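Local coordinates for C24 protein (Bizionia argentinensis JUB59, PDB 6OV6), which is of unknown function but is probably the receptor-binding tip of a temperate phage's long tail fibre, a manganese-binding trimer, at residues A[37-42]-A[57-62]; A[64-69]-A[98-103]. One frame throughout, in Å; residues are numbered along the deposited sequence.

Contact 1: residues A[37-42]-A[57-62]; sequences GNKAII and VYINGE
The side-chain amide of N38 reaches N60 at the turn end of this antiparallel pair. The main polar bond runs from the backbone N of N60 to OD1 of N38, 2.8 Å long and fairly straight (160° at the hydrogen), with the donor tilted out of the carbonyl plane. CG of N38 lies anti to its backbone N (chi1 -163°), which swings the amide over to the type I' turn I59–E62. The two amides are turned moderately against each other, and a weak bond of 3.3 Å links ND2 of N38 to OD1 of N60. A water adds a weak bridge from OD1 of N38 to N of G61.

Between the backbones, Y58 N donates to A40 O over 3.0 Å. In return the O of Y58 receives two weak bonds, from the N atoms of K39 and A40, so that two residues of one strand stand opposite one of the other, a G1 beta bulge. The CA of V57 adds a CA-H...O contact to A40 O. Another polar atom, G37 O, sits at the edge of the Y58 ring, close to its plane and 3.6 Å from CD2.

Apolar contacts are fewer. CD1 of I42 rests on CB of Y58 (3.9 Å). On the other face of the sheet, CG1 of I41 approaches CG1 of V57 at 4.4 Å.

The Y58 hydroxyl hydrogen-bonds E34, K39 NZ forms a salt bridge with E113, and I42 packs on L35 of the third subunit. Through the turn, strand 51-59 leads into strand 62-70, which pairs antiparallel with it along its other edge, and strand 40-42 pairs in parallel with 115-116.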
ATOM      1  N   GLY A  37      25.054 -26.332  11.636  1.00 26.21           N
ATOM      2  CA  GLY A  37      24.877 -25.910  13.011  1.00 26.69           C
ATOM      3  C   GLY A  37      24.769 -27.134  13.891  1.00 29.02           C
ATOM      4  O   GLY A  37      24.438 -28.227  13.401  1.00 25.49           O
ATOM      5  N   ASN A  38      25.027 -26.959  15.195  1.00 26.32           N
ATOM      6  CA  ASN A  38      24.983 -28.063  16.162  1.00 25.56           C
ATOM      7  C   ASN A  38      23.623 -28.782  16.193  1.00 27.62           C
ATOM      8  O   ASN A  38      22.578 -28.121  16.075  1.00 25.67           O
ATOM      9  CB  ASN A  38      25.385 -27.577  17.544  1.00 28.42           C
ATOM     10  CG  ASN A  38      25.756 -28.706  18.486  1.00 35.24           C
ATOM     11  OD1 ASN A  38      26.257 -29.767  18.085  1.00 32.30           O
ATOM     12  ND2 ASN A  38      25.450 -28.524  19.755  1.00 32.44           N
ATOM     13  N   LYS A  39      23.652 -30.124  16.334  1.00 25.17           N
ATOM     14  CA  LYS A  39      22.460 -30.989  16.395  1.00 26.71           C
ATOM     15  C   LYS A  39      21.628 -30.933  15.125  1.00 29.86           C
ATOM     16  O   LYS A  39      20.397 -30.957  15.158  1.00 28.39           O
ATOM     17  CB  LYS A  39      21.616 -30.758  17.685  1.00 29.21           C
ATOM     18  CG  LYS A  39      22.384 -31.113  18.950  1.00 40.10           C
ATOM     19  CD  LYS A  39      21.665 -30.610  20.202  1.00 52.03           C
ATOM     20  CE  LYS A  39      22.589 -30.662  21.396  1.00 71.03           C
ATOM     21  NZ  LYS A  39      21.969 -30.022  22.586  1.00 83.96           N
ATOM     22  N   ALA A  40      22.325 -30.966  13.996  1.00 28.61           N
ATOM     23  CA  ALA A  40      21.653 -30.960  12.716  1.00 26.80           C
ATOM     24  C   ALA A  40      21.501 -32.380  12.243  1.00 28.09           C
ATOM     25  O   ALA A  40      22.369 -33.236  12.486  1.00 25.73           O
ATOM     26  CB  ALA A  40      22.474 -30.192  11.707  1.00 27.51           C
ATOM     27  N   ILE A  41      20.405 -32.614  11.541  1.00 24.76           N
ATOM     28  CA  ILE A  41      20.175 -33.822  10.777  1.00 25.29           C
ATOM     29  C   ILE A  41      20.769 -33.445   9.412  1.00 28.92           C
ATOM     30  O   ILE A  41      20.259 -32.539   8.742  1.00 28.82           O
ATOM     31  CB  ILE A  41      18.680 -34.212  10.666  1.00 28.44           C
ATOM     32  CG1 ILE A  41      18.123 -34.635  12.050  1.00 29.60           C
ATOM     33  CG2 ILE A  41      18.540 -35.335   9.594  1.00 29.03           C
ATOM     34  CD1 ILE A  41      16.602 -34.803  12.126  1.00 35.30           C
ATOM     35  N   ILE A  42      21.868 -34.105   9.034  1.00 25.42           N
ATOM     36  CA  ILE A  42      22.565 -33.816   7.791  1.00 25.67           C
ATOM     37  C   ILE A  42      21.855 -34.517   6.628  1.00 30.68           C
ATOM     38  O   ILE A  42      21.644 -33.912   5.574  1.00 27.70           O
ATOM     39  CB  ILE A  42      24.071 -34.258   7.888  1.00 27.57           C
ATOM     40  CG1 ILE A  42      24.832 -33.577   9.068  1.00 27.61           C
ATOM     41  CG2 ILE A  42      24.810 -34.112   6.525  1.00 27.80           C
ATOM     42  CD1 ILE A  42      25.042 -32.046   9.008  1.00 32.54           C
ATOM     43  N   VAL A  57      24.058 -37.375  11.351  1.00 24.92           N
ATOM     44  CA  VAL A  57      23.834 -36.221  12.228  1.00 24.44           C
ATOM     45  C   VAL A  57      25.156 -35.523  12.556  1.00 26.41           C
ATOM     46  O   VAL A  57      26.233 -36.078  12.333  1.00 25.53           O
ATOM     47  CB  VAL A  57      23.022 -36.590  13.511  1.00 26.80           C
ATOM     48  CG1 VAL A  57      21.605 -37.052  13.156  1.00 26.40           C
ATOM     49  CG2 VAL A  57      23.766 -37.620  14.397  1.00 25.63           C
ATOM     50  N   TYR A  58      25.061 -34.324  13.107  1.00 22.96           N
ATOM     51  CA  TYR A  58      26.242 -33.556  13.514  1.00 22.66           C
ATOM     52  C   TYR A  58      26.031 -33.098  14.946  1.00 25.07           C
ATOM     53  O   TYR A  58      25.043 -32.419  15.225  1.00 24.30           O
ATOM     54  CB  TYR A  58      26.434 -32.343  12.602  1.00 23.52           C
ATOM     55  CG  TYR A  58      27.603 -31.477  13.015  1.00 22.33           C
ATOM     56  CD1 TYR A  58      28.914 -31.922  12.862  1.00 23.58           C
ATOM     57  CD2 TYR A  58      27.402 -30.201  13.536  1.00 22.60           C
ATOM     58  CE1 TYR A  58      29.997 -31.122  13.232  1.00 23.91           C
ATOM     59  CE2 TYR A  58      28.476 -29.385  13.888  1.00 23.18           C
ATOM     60  CZ  TYR A  58      29.773 -29.849  13.730  1.00 31.21           C
ATOM     61  OH  TYR A  58      30.846 -29.049  14.050  1.00 32.82           O
ATOM     62  N   ILE A  59      26.918 -33.509  15.870  1.00 23.88           N
ATOM     63  CA  ILE A  59      26.813 -33.123  17.292  1.00 26.47           C
ATOM     64  C   ILE A  59      28.187 -32.793  17.774  1.00 28.26           C
ATOM     65  O   ILE A  59      29.113 -33.591  17.583  1.00 26.77           O
ATOM     66  CB  ILE A  59      26.247 -34.242  18.246  1.00 31.05           C
ATOM     67  CG1 ILE A  59      25.150 -35.068  17.601  1.00 32.35           C
ATOM     68  CG2 ILE A  59      25.850 -33.666  19.634  1.00 33.59           C
ATOM     69  CD1 ILE A  59      24.906 -36.412  18.248  1.00 42.70           C
ATOM     70  N   ASN A  60      28.309 -31.646  18.453  1.00 25.92           N
ATOM     71  CA  ASN A  60      29.539 -31.195  19.106  1.00 27.25           C
ATOM     72  C   ASN A  60      30.831 -31.479  18.322  1.00 33.24           C
ATOM     73  O   ASN A  60      31.722 -32.193  18.808  1.00 34.70           O
ATOM     74  CB  ASN A  60      29.600 -31.782  20.523  1.00 28.81           C
ATOM     75  CG  ASN A  60      28.450 -31.394  21.415  1.00 46.02           C
ATOM     76  OD1 ASN A  60      27.783 -30.367  21.230  1.00 35.01           O
ATOM     77  ND2 ASN A  60      28.175 -32.236  22.377  1.00 43.79           N
ATOM     78  N   GLY A  61      30.884 -30.944  17.104  1.00 28.39           N
ATOM     79  CA  GLY A  61      32.054 -31.037  16.251  1.00 27.32           C
ATOM     80  C   GLY A  61      32.273 -32.346  15.531  1.00 28.83           C
ATOM     81  O   GLY A  61      33.282 -32.478  14.850  1.00 29.84           O
ATOM     82  N   GLU A  62      31.346 -33.329  15.662  1.00 23.82           N
ATOM     83  CA  GLU A  62      31.529 -34.613  14.967  1.00 24.91           C
ATOM     84  C   GLU A  62      30.357 -34.954  14.080  1.00 29.63           C
ATOM     85  O   GLU A  62      29.202 -34.845  14.516  1.00 29.62           O
ATOM     86  CB  GLU A  62      31.718 -35.785  15.963  1.00 25.19           C
ATOM     87  CG  GLU A  62      32.867 -35.633  16.936  1.00 34.45           C
ATOM     88  CD  GLU A  62      33.053 -36.885  17.768  1.00 39.82           C
ATOM     89  OE1 GLU A  62      32.610 -36.889  18.938  1.00 35.27           O
ATOM     90  OE2 GLU A  62      33.487 -37.909  17.195  1.00 39.82           O
TER
HETATM   91  O   HOH W   1      29.181 -28.432  17.176  1.00 40.65           O

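Contact 2: residues A[64-69]-A[98-103]; sequences FKFVGG and RYVTFA
F64 and V100 bury the most surface here, followed by F66, and V100 meets both phenylalanines across a parallel strand pair. CG2 of V100 nestles against the F64 ring, 3.6 Å from CD2, and its other methyl, CG1, meets CD1 of F66 at the same distance. With CG1 anti to the backbone N, the two branches of V100 are shared between the two phenylalanines. Backbone bonds fix the register around V100: its N donates to K65 O (3.0 Å, 174° at the hydrogen) and its O accepts from V67 N (2.8 Å).

CE1 at the edge of the F64 ring lies over one face of the R98 guanidinium, off toward its rim, while CZ comes 3.6 Å from NH2, the planes 67° apart. F66 turns its own edge to the face of F102 in a T-shaped stack, centroids 5.2 Å apart and planes at 87°; W111 stacks on F66 and meets F102 edge-to-face.

On the face of V67 and T101, T101 OG1 donates to V67 O over 2.6 Å, while a water joins K65 N to R98 O. Polar bonding is thus left mainly to the backbone and to one threonine, while aromatic and branched side chains fill the buried face; the R98 charge, paired with E62, borders it.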
ATOM      1  N   PHE A  64      28.290 -37.945  12.529  1.00 23.56           N
ATOM      2  CA  PHE A  64      28.018 -39.345  12.863  1.00 24.53           C
ATOM      3  C   PHE A  64      26.998 -39.994  11.991  1.00 26.27           C
ATOM      4  O   PHE A  64      25.977 -39.382  11.676  1.00 25.95           O
ATOM      5  CB  PHE A  64      27.456 -39.483  14.302  1.00 25.98           C
ATOM      6  CG  PHE A  64      28.381 -39.174  15.448  1.00 27.46           C
ATOM      7  CD1 PHE A  64      29.392 -40.060  15.806  1.00 29.24           C
ATOM      8  CD2 PHE A  64      28.244 -37.995  16.174  1.00 29.16           C
ATOM      9  CE1 PHE A  64      30.243 -39.776  16.870  1.00 28.83           C
ATOM     10  CE2 PHE A  64      29.098 -37.714  17.236  1.00 31.13           C
ATOM     11  CZ  PHE A  64      30.073 -38.624  17.591  1.00 27.94           C
ATOM     12  N   LYS A  65      27.178 -41.313  11.759  1.00 25.74           N
ATOM     13  CA  LYS A  65      26.145 -42.156  11.172  1.00 26.09           C
ATOM     14  C   LYS A  65      25.072 -42.255  12.288  1.00 29.44           C
ATOM     15  O   LYS A  65      25.416 -42.333  13.477  1.00 29.26           O
ATOM     16  CB  LYS A  65      26.672 -43.574  10.871  1.00 30.61           C
ATOM     17  CG  LYS A  65      27.578 -43.649   9.646  1.00 49.21           C
ATOM     18  CD  LYS A  65      28.435 -44.918   9.632  1.00 61.66           C
ATOM     19  CE  LYS A  65      29.561 -44.831   8.622  1.00 71.40           C
ATOM     20  NZ  LYS A  65      30.462 -46.011   8.701  1.00 85.65           N
ATOM     21  N   PHE A  66      23.799 -42.192  11.896  1.00 26.24           N
ATOM     22  CA  PHE A  66      22.665 -42.307  12.792  1.00 26.03           C
ATOM     23  C   PHE A  66      21.979 -43.617  12.477  1.00 32.06           C
ATOM     24  O   PHE A  66      21.658 -43.887  11.304  1.00 32.11           O
ATOM     25  CB  PHE A  66      21.676 -41.130  12.640  1.00 27.08           C
ATOM     26  CG  PHE A  66      20.462 -41.249  13.537  1.00 28.57           C
ATOM     27  CD1 PHE A  66      20.504 -40.806  14.854  1.00 31.01           C
ATOM     28  CD2 PHE A  66      19.280 -41.822  13.070  1.00 29.02           C
ATOM     29  CE1 PHE A  66      19.384 -40.918  15.690  1.00 31.28           C
ATOM     30  CE2 PHE A  66      18.148 -41.914  13.901  1.00 31.87           C
ATOM     31  CZ  PHE A  66      18.209 -41.462  15.206  1.00 30.49           C
ATOM     32  N   VAL A  67      21.743 -44.420  13.522  1.00 30.25           N
ATOM     33  CA  VAL A  67      21.034 -45.698  13.380  1.00 31.41           C
ATOM     34  C   VAL A  67      19.605 -45.477  13.887  1.00 35.57           C
ATOM     35  O   VAL A  67      19.394 -45.202  15.068  1.00 35.68           O
ATOM     36  CB  VAL A  67      21.758 -46.886  14.083  1.00 34.57           C
ATOM     37  CG1 VAL A  67      20.900 -48.172  14.037  1.00 34.31           C
ATOM     38  CG2 VAL A  67      23.125 -47.138  13.454  1.00 33.80           C
ATOM     39  N   GLY A  68      18.651 -45.534  12.970  1.00 34.21           N
ATOM     40  CA  GLY A  68      17.245 -45.349  13.293  1.00 34.82           C
ATOM     41  C   GLY A  68      16.593 -46.591  13.864  1.00 41.70           C
ATOM     42  O   GLY A  68      17.274 -47.536  14.276  1.00 42.29           O
ATOM     43  N   GLY A  69      15.272 -46.571  13.873  1.00 40.19           N
ATOM     44  CA  GLY A  69      14.411 -47.628  14.396  1.00 40.19           C
ATOM     45  C   GLY A  69      13.171 -46.987  14.975  1.00 43.60           C
ATOM     46  O   GLY A  69      12.749 -45.934  14.481  1.00 42.98           O
ATOM     47  N   ARG A  98      31.775 -45.705  16.638  1.00 28.32           N
ATOM     48  CA  ARG A  98      30.940 -44.697  17.270  1.00 28.67           C
ATOM     49  C   ARG A  98      29.865 -44.233  16.316  1.00 32.59           C
ATOM     50  O   ARG A  98      30.130 -44.016  15.144  1.00 31.74           O
ATOM     51  CB  ARG A  98      31.792 -43.528  17.796  1.00 28.68           C
ATOM     52  CG  ARG A  98      32.547 -43.921  19.067  1.00 31.62           C
ATOM     53  CD  ARG A  98      33.676 -42.986  19.428  1.00 32.23           C
ATOM     54  NE  ARG A  98      33.168 -41.716  19.946  1.00 35.07           N
ATOM     55  CZ  ARG A  98      33.221 -40.571  19.279  1.00 37.11           C
ATOM     56  NH1 ARG A  98      33.786 -40.521  18.080  1.00 32.57           N
ATOM     57  NH2 ARG A  98      32.738 -39.463  19.819  1.00 30.69           N
ATOM     58  N   TYR A  99      28.643 -44.126  16.810  1.00 28.98           N
ATOM     59  CA  TYR A  99      27.486 -43.725  16.011  1.00 28.80           C
ATOM     60  C   TYR A  99      26.450 -43.201  16.963  1.00 30.22           C
ATOM     61  O   TYR A  99      26.620 -43.283  18.181  1.00 29.64           O
ATOM     62  CB  TYR A  99      26.914 -44.932  15.179  1.00 30.71           C
ATOM     63  CG  TYR A  99      26.505 -46.115  16.033  1.00 32.94           C
ATOM     64  CD1 TYR A  99      25.179 -46.293  16.425  1.00 34.49           C
ATOM     65  CD2 TYR A  99      27.453 -47.025  16.503  1.00 35.19           C
ATOM     66  CE1 TYR A  99      24.804 -47.352  17.251  1.00 36.35           C
ATOM     67  CE2 TYR A  99      27.091 -48.079  17.344  1.00 36.69           C
ATOM     68  CZ  TYR A  99      25.764 -48.249  17.701  1.00 43.29           C
ATOM     69  OH  TYR A  99      25.405 -49.283  18.528  1.00 45.98           O
ATOM     70  N   VAL A 100      25.391 -42.628  16.419  1.00 26.68           N
ATOM     71  CA  VAL A 100      24.292 -42.100  17.221  1.00 25.64           C
ATOM     72  C   VAL A 100      23.072 -42.966  16.964  1.00 29.29           C
ATOM     73  O   VAL A 100      22.853 -43.395  15.830  1.00 29.38           O
ATOM     74  CB  VAL A 100      24.057 -40.599  16.900  1.00 27.59           C
ATOM     75  CG1 VAL A 100      22.805 -40.036  17.580  1.00 27.54           C
ATOM     76  CG2 VAL A 100      25.281 -39.791  17.313  1.00 26.54           C
ATOM     77  N   THR A 101      22.289 -43.223  18.028  1.00 27.98           N
ATOM     78  CA  THR A 101      21.036 -43.974  17.960  1.00 27.97           C
ATOM     79  C   THR A 101      20.043 -43.538  19.032  1.00 31.14           C
ATOM     80  O   THR A 101      20.410 -42.794  19.946  1.00 29.91           O
ATOM     81  CB  THR A 101      21.269 -45.505  17.868  1.00 33.88           C
ATOM     82  OG1 THR A 101      20.064 -46.096  17.382  1.00 31.70           O
ATOM     83  CG2 THR A 101      21.660 -46.138  19.190  1.00 30.99           C
ATOM     84  N   PHE A 102      18.791 -44.032  18.952  1.00 28.06           N
ATOM     85  CA  PHE A 102      17.822 -43.767  20.005  1.00 28.95           C
ATOM     86  C   PHE A 102      18.290 -44.528  21.231  1.00 32.27           C
ATOM     87  O   PHE A 102      18.658 -45.713  21.145  1.00 31.37           O
ATOM     88  CB  PHE A 102      16.411 -44.207  19.599  1.00 30.96           C
ATOM     89  CG  PHE A 102      15.825 -43.370  18.488  1.00 31.16           C
ATOM     90  CD1 PHE A 102      15.506 -42.032  18.697  1.00 32.20           C
ATOM     91  CD2 PHE A 102      15.588 -43.921  17.237  1.00 32.50           C
ATOM     92  CE1 PHE A 102      14.954 -41.255  17.667  1.00 32.72           C
ATOM     93  CE2 PHE A 102      15.024 -43.154  16.218  1.00 34.95           C
ATOM     94  CZ  PHE A 102      14.707 -41.824  16.441  1.00 31.69           C
ATOM     95  N   ALA A 103      18.371 -43.814  22.345  1.00 29.52           N
ATOM     96  CA  ALA A 103      18.859 -44.330  23.611  1.00 31.13           C
ATOM     97  C   ALA A 103      18.468 -43.409  24.738  1.00 39.06           C
ATOM     98  O   ALA A 103      17.770 -42.428  24.504  1.00 41.65           O
ATOM     99  CB  ALA A 103      20.375 -44.547  23.562  1.00 31.77           C
TER
HETATM  100  O   HOH W   2      29.506 -42.604  12.970  1.00 32.92           O

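Overall arrangement
Both contacts belong to one mixed sheet, near the same end of the elongated chain and away from the manganese site, with centres about 12 Å apart. Strand 51-59 of contact 1 and strand 62-70 of contact 2 are successive neighbours, and V57 O is probably hydrogen-bonded to F64 N. Contact 1 is the more buried, yet its side-chain bonding is concentrated in asparagine amides at a turn; contact 2 is only partly buried, but its buried side is aromatic and aliphatic. They share an apolar seam where I59 and V57 pack on V100. One pair is antiparallel, the other parallel.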